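Long-range contacts in putative acyl-[acyl-carrier-protein]--UDP-N-acetylglucosamine O-acyltransferase (Bacteroides fragilis, PDB 4R36), which probably transfers an acyl chain from acyl carrier protein to UDP-N-acetylglucosamine, the opening step of lipid A synthesis: residues A[168-173]-A[182-187]; A[188-193]-A[203-208]. All coordinates share one frame; numbering follows the deposited sequence.

Overall arrangement
Both contacts lie on one side of the chain's centre, their own centres 8 Å apart, and follow one another in sequence. Both are partly buried, with no fully exposed residue touching in either. Interaction 1, its centre about 11 Å from that of the chain, joins equivalent corners of two successive coils of the left-handed β-helix and is mostly backbone, with a small aliphatic patch inside. Interaction 2 lies further out, about 17 Å between the same centres, where the final coil meets the segment leading into the C-terminal helices; there a salt bridge and ordered waters accompany apolar packing. They share one parallel sheet, in which strands 171-172 and 189-190 are neighbours. Both also touch the second subunit.

Interaction 1. Residues A[168-173]-A[182-187]; sequences ANVLMH and VMIQGG
The flat groups that meet between Ala168-Asn169 and Gly186-Gly187 are peptide units, not rings. Ala168 O accepts a hydrogen bond from Gly187 N at 2.8 Å, the donor approaching nearly head-on to the carbonyl, with an angle of 166° at the oxygen. The same oxygen, Ala168 O, also lies 3.2 Å from Gly186 CA, and one residue on, Asn169 O is 3.4 Å from Gly187 CA; both are CA-H...O contacts that supplement the single conventional bond. The register sets Ala168 against Gly186 and Asn169 against Gly187, eighteen residues apart, the repeat of one left-handed β-helix coil. Asn169 and Gly187 both take positive phi values, as suits the tight corners between faces of the prism; the backbone angles of Gly187 by themselves call for glycine.

Inside the corner, Val170 and Ile184 cross at about a right angle. Val170 CG2 does most of the touching: with CG1 anti to the backbone N (chi1 166°), CG2 is left beside that nitrogen, anti to the carbonyl carbon, and rests 3.5 Å from Gln185 O while also meeting Ile184 CG2 at 4.0 Å. Ile184 offers its short branch, CG2, to both methyls of the valine.

Phe190 of the next coil also packs on Val170 and Ile184, and Val178 on Ile184, whose O is bonded by Ser167 OG. Outside, Leu171 of the second subunit packs on Ala168 and Asn169, and Arg189 of that subunit bonds Gly186 O. Strand 171-172 continues from this corner between strands 153-154 and 189-190.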
# COMPACT_ATOMS: atom_id res chain seq x y z
N ALA A 168 -0.88 -2.78 -9.74
CA ALA A 168 -0.68 -2.28 -8.41
C ALA A 168 -1.78 -2.64 -7.48
O ALA A 168 -2.96 -2.85 -7.90
CB ALA A 168 -0.57 -0.75 -8.48
N ASN A 169 -1.43 -2.68 -6.20
CA ASN A 169 -2.38 -2.97 -5.13
C ASN A 169 -3.20 -4.22 -5.30
O ASN A 169 -4.34 -4.28 -4.87
CB ASN A 169 -3.33 -1.78 -4.93
CG ASN A 169 -2.68 -0.67 -4.10
OD1 ASN A 169 -1.52 -0.78 -3.75
ND2 ASN A 169 -3.39 0.37 -3.83
N VAL A 170 -2.61 -5.25 -5.86
CA VAL A 170 -3.27 -6.54 -6.01
C VAL A 170 -3.07 -7.38 -4.75
O VAL A 170 -1.93 -7.36 -4.11
CB VAL A 170 -2.79 -7.29 -7.27
CG1 VAL A 170 -3.21 -8.75 -7.26
CG2 VAL A 170 -3.35 -6.58 -8.51
N LEU A 171 -4.10 -8.09 -4.36
CA LEU A 171 -4.01 -9.00 -3.16
C LEU A 171 -4.22 -10.40 -3.59
O LEU A 171 -5.27 -10.75 -4.17
CB LEU A 171 -5.06 -8.67 -2.10
CG LEU A 171 -4.99 -7.25 -1.53
CD1 LEU A 171 -6.13 -7.03 -0.54
CD2 LEU A 171 -3.60 -7.14 -0.84
N MET A 172 -3.16 -11.19 -3.39
CA MET A 172 -3.06 -12.57 -3.84
C MET A 172 -3.06 -13.37 -2.57
O MET A 172 -2.11 -13.30 -1.78
CB MET A 172 -1.72 -12.76 -4.58
CG MET A 172 -1.48 -14.19 -4.89
SD MET A 172 -0.28 -14.47 -6.17
CE MET A 172 -0.63 -16.19 -6.54
N HIS A 173 -4.14 -14.08 -2.34
CA HIS A 173 -4.29 -14.90 -1.19
C HIS A 173 -3.29 -16.09 -1.08
O HIS A 173 -2.84 -16.63 -2.09
CB HIS A 173 -5.68 -15.48 -1.28
CG HIS A 173 -6.23 -15.93 0.02
ND1 HIS A 173 -6.22 -17.24 0.41
CD2 HIS A 173 -6.85 -15.23 1.00
CE1 HIS A 173 -6.78 -17.35 1.61
NE2 HIS A 173 -7.17 -16.14 1.98
N VAL A 182 -0.52 -13.70 -17.83
CA VAL A 182 -1.75 -13.14 -17.29
C VAL A 182 -1.51 -11.67 -17.13
O VAL A 182 -0.35 -11.22 -16.91
CB VAL A 182 -1.96 -13.80 -15.94
CG1 VAL A 182 -2.78 -13.01 -14.98
CG2 VAL A 182 -2.49 -15.24 -16.06
N MET A 183 -2.57 -10.89 -17.24
CA MET A 183 -2.55 -9.55 -16.76
C MET A 183 -3.62 -9.41 -15.71
O MET A 183 -4.82 -9.64 -15.97
CB MET A 183 -2.78 -8.60 -17.87
CG MET A 183 -2.36 -7.23 -17.42
SD MET A 183 -3.89 -6.43 -17.06
CE MET A 183 -3.06 -5.01 -16.30
N ILE A 184 -3.21 -9.00 -14.51
CA ILE A 184 -4.17 -8.80 -13.42
C ILE A 184 -4.31 -7.30 -13.23
O ILE A 184 -3.31 -6.58 -12.98
CB ILE A 184 -3.69 -9.45 -12.12
CG1 ILE A 184 -3.35 -10.92 -12.38
CG2 ILE A 184 -4.75 -9.28 -11.06
CD1 ILE A 184 -2.87 -11.68 -11.12
N GLN A 185 -5.54 -6.84 -13.23
CA GLN A 185 -5.79 -5.42 -13.17
C GLN A 185 -5.65 -4.86 -11.75
O GLN A 185 -5.76 -5.57 -10.77
CB GLN A 185 -7.20 -5.13 -13.72
CG GLN A 185 -7.17 -5.41 -15.26
CD GLN A 185 -8.48 -5.02 -15.97
OE1 GLN A 185 -9.52 -4.88 -15.35
NE2 GLN A 185 -8.39 -4.83 -17.28
N GLY A 186 -5.37 -3.56 -11.69
CA GLY A 186 -4.99 -2.91 -10.43
C GLY A 186 -6.06 -2.91 -9.40
O GLY A 186 -7.24 -2.71 -9.69
N GLY A 187 -5.68 -3.22 -8.17
CA GLY A 187 -6.65 -3.27 -7.11
C GLY A 187 -7.47 -4.53 -6.98
O GLY A 187 -8.28 -4.64 -6.02

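Interaction 2. Residues A[188-193]-A[203-208]; sequences CRFSKD and EPIAYS
At the C-terminal end of the left-handed β-helix, the final strand of one parallel sheet, 189-190, is flanked by residues 203-205, which run into strand 206-210 and on to the helical domain; Arg189, Glu203 and Ile205 carry most of this junction. Arg189 grips Glu203 side-on with two nitrogens, one to each carboxylate oxygen. Arg189 NH2 reaches Glu203 OE2 at 2.9 Å, almost straight at 172° and at the edge of the guanidinium, in its plane. The second bond, from Arg189 NE to Glu203 OE1, is longer at 3.2 Å and more bent. The two flat groups are turned 72° apart, and both nitrogens meet the carboxylate from above its plane. An extended arginine chain and a glutamate bent at chi2 (59°) bring the charged ends together.

Ile205 forms the apolar half. Its CD1 lies 3.9 Å from Cys188 CB and lies obliquely to the Phe190 ring, while Ile205 CG2 meets Phe190 CB, also at 3.9 Å. Ile205 CB packs 3.6 Å from Arg189 O.

Three waters add bridges across the contact. One accepts from Arg189 N and can donate to Glu203 OE1, one of several acceptors in its reach; a second donates to Arg189 O and accepts from Ile205 N, linking the two backbones, which have no direct hydrogen bond to each other between these segments. A third donates to Glu203 OE2.

Arg189 NH1 bonds Gly186 O of the third subunit, so one guanidinium ties this junction to the trimer interface. Glu203 packs on Glu203 of the third subunit and Arg189 of the second; the two-nitrogen grip of Arg189 in its own chain probably favours the ionised carboxylate of Glu203.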
# COMPACT_ATOMS: atom_id res chain seq x y z
N CYS A 188 -7.28 -5.49 -7.89
CA CYS A 188 -8.00 -6.76 -7.76
C CYS A 188 -7.51 -7.63 -6.65
O CYS A 188 -6.33 -7.55 -6.23
CB CYS A 188 -8.00 -7.52 -9.10
SG CYS A 188 -8.90 -6.57 -10.37
N ARG A 189 -8.38 -8.51 -6.17
CA ARG A 189 -8.03 -9.46 -5.16
C ARG A 189 -8.58 -10.80 -5.53
O ARG A 189 -9.67 -10.88 -6.13
CB ARG A 189 -8.55 -9.04 -3.79
CG ARG A 189 -10.05 -8.76 -3.80
CD ARG A 189 -10.56 -8.17 -2.46
NE ARG A 189 -11.95 -7.77 -2.55
CZ ARG A 189 -12.62 -7.09 -1.65
NH1 ARG A 189 -12.04 -6.69 -0.53
NH2 ARG A 189 -13.92 -6.87 -1.85
N PHE A 190 -7.91 -11.87 -5.10
CA PHE A 190 -8.37 -13.18 -5.51
C PHE A 190 -7.90 -14.25 -4.56
O PHE A 190 -6.81 -14.09 -3.94
CB PHE A 190 -7.92 -13.53 -6.93
CG PHE A 190 -6.43 -13.50 -7.14
CD1 PHE A 190 -5.76 -12.32 -7.39
CD2 PHE A 190 -5.72 -14.69 -7.23
CE1 PHE A 190 -4.35 -12.31 -7.62
CE2 PHE A 190 -4.34 -14.71 -7.50
CZ PHE A 190 -3.63 -13.51 -7.69
N SER A 191 -8.69 -15.31 -4.45
CA SER A 191 -8.29 -16.46 -3.62
C SER A 191 -8.47 -17.81 -4.34
O SER A 191 -8.54 -18.89 -3.71
CB SER A 191 -9.08 -16.43 -2.34
OG SER A 191 -10.44 -16.48 -2.73
N LYS A 192 -8.46 -17.75 -5.67
CA LYS A 192 -8.42 -18.92 -6.54
C LYS A 192 -7.29 -18.75 -7.50
O LYS A 192 -6.70 -17.68 -7.53
CB LYS A 192 -9.76 -19.05 -7.23
CG LYS A 192 -10.85 -19.35 -6.18
CD LYS A 192 -11.83 -20.40 -6.60
CE LYS A 192 -13.01 -20.61 -5.65
NZ LYS A 192 -12.58 -20.55 -4.24
N ASP A 193 -6.99 -19.78 -8.28
CA ASP A 193 -5.93 -19.70 -9.24
C ASP A 193 -6.36 -18.91 -10.51
O ASP A 193 -7.55 -18.91 -10.94
CB ASP A 193 -5.47 -21.11 -9.60
CG ASP A 193 -4.90 -21.89 -8.42
OD1 ASP A 193 -4.33 -21.32 -7.47
OD2 ASP A 193 -5.08 -23.14 -8.39
N GLU A 203 -14.35 -6.33 -9.67
CA GLU A 203 -14.67 -6.84 -8.36
C GLU A 203 -16.10 -7.40 -8.33
O GLU A 203 -17.01 -6.66 -8.69
CB GLU A 203 -14.63 -5.66 -7.36
CG GLU A 203 -15.16 -5.95 -5.96
CD GLU A 203 -14.45 -7.07 -5.22
OE1 GLU A 203 -13.26 -7.30 -5.48
OE2 GLU A 203 -15.08 -7.72 -4.35
N PRO A 204 -16.31 -8.61 -7.86
CA PRO A 204 -15.26 -9.62 -7.63
C PRO A 204 -14.46 -9.92 -8.91
O PRO A 204 -14.94 -9.68 -10.01
CB PRO A 204 -16.03 -10.89 -7.20
CG PRO A 204 -17.44 -10.41 -6.92
CD PRO A 204 -17.69 -9.19 -7.75
N ILE A 205 -13.25 -10.43 -8.75
CA ILE A 205 -12.39 -10.67 -9.90
C ILE A 205 -13.05 -11.63 -10.92
O ILE A 205 -13.82 -12.51 -10.52
CB ILE A 205 -11.01 -11.23 -9.41
CG1 ILE A 205 -9.96 -10.93 -10.46
CG2 ILE A 205 -11.08 -12.70 -9.00
CD1 ILE A 205 -8.53 -11.23 -10.01
N ALA A 206 -12.69 -11.49 -12.18
CA ALA A 206 -13.33 -12.25 -13.26
C ALA A 206 -12.46 -12.33 -14.44
O ALA A 206 -11.78 -11.33 -14.82
CB ALA A 206 -14.64 -11.59 -13.66
N TYR A 207 -12.57 -13.47 -15.12
CA TYR A 207 -12.04 -13.58 -16.46
C TYR A 207 -12.58 -12.51 -17.36
O TYR A 207 -13.77 -12.31 -17.37
CB TYR A 207 -12.42 -14.95 -17.02
CG TYR A 207 -12.25 -15.05 -18.48
CD1 TYR A 207 -11.01 -15.22 -19.04
CD2 TYR A 207 -13.35 -14.96 -19.32
CE1 TYR A 207 -10.85 -15.34 -20.41
CE2 TYR A 207 -13.19 -15.07 -20.73
CZ TYR A 207 -11.93 -15.24 -21.25
OH TYR A 207 -11.76 -15.32 -22.61
N SER A 208 -11.73 -11.75 -18.04
CA SER A 208 -12.10 -10.53 -18.76
C SER A 208 -11.50 -10.56 -20.15
O SER A 208 -11.08 -9.52 -20.66
CB SER A 208 -11.60 -9.32 -17.98
OG SER A 208 -12.24 -9.26 -16.70
O HOH W 1 -11.13 -7.94 -7.34
O HOH W 2 -12.37 -10.90 -6.07
O HOH W 3 -13.82 -10.02 -3.87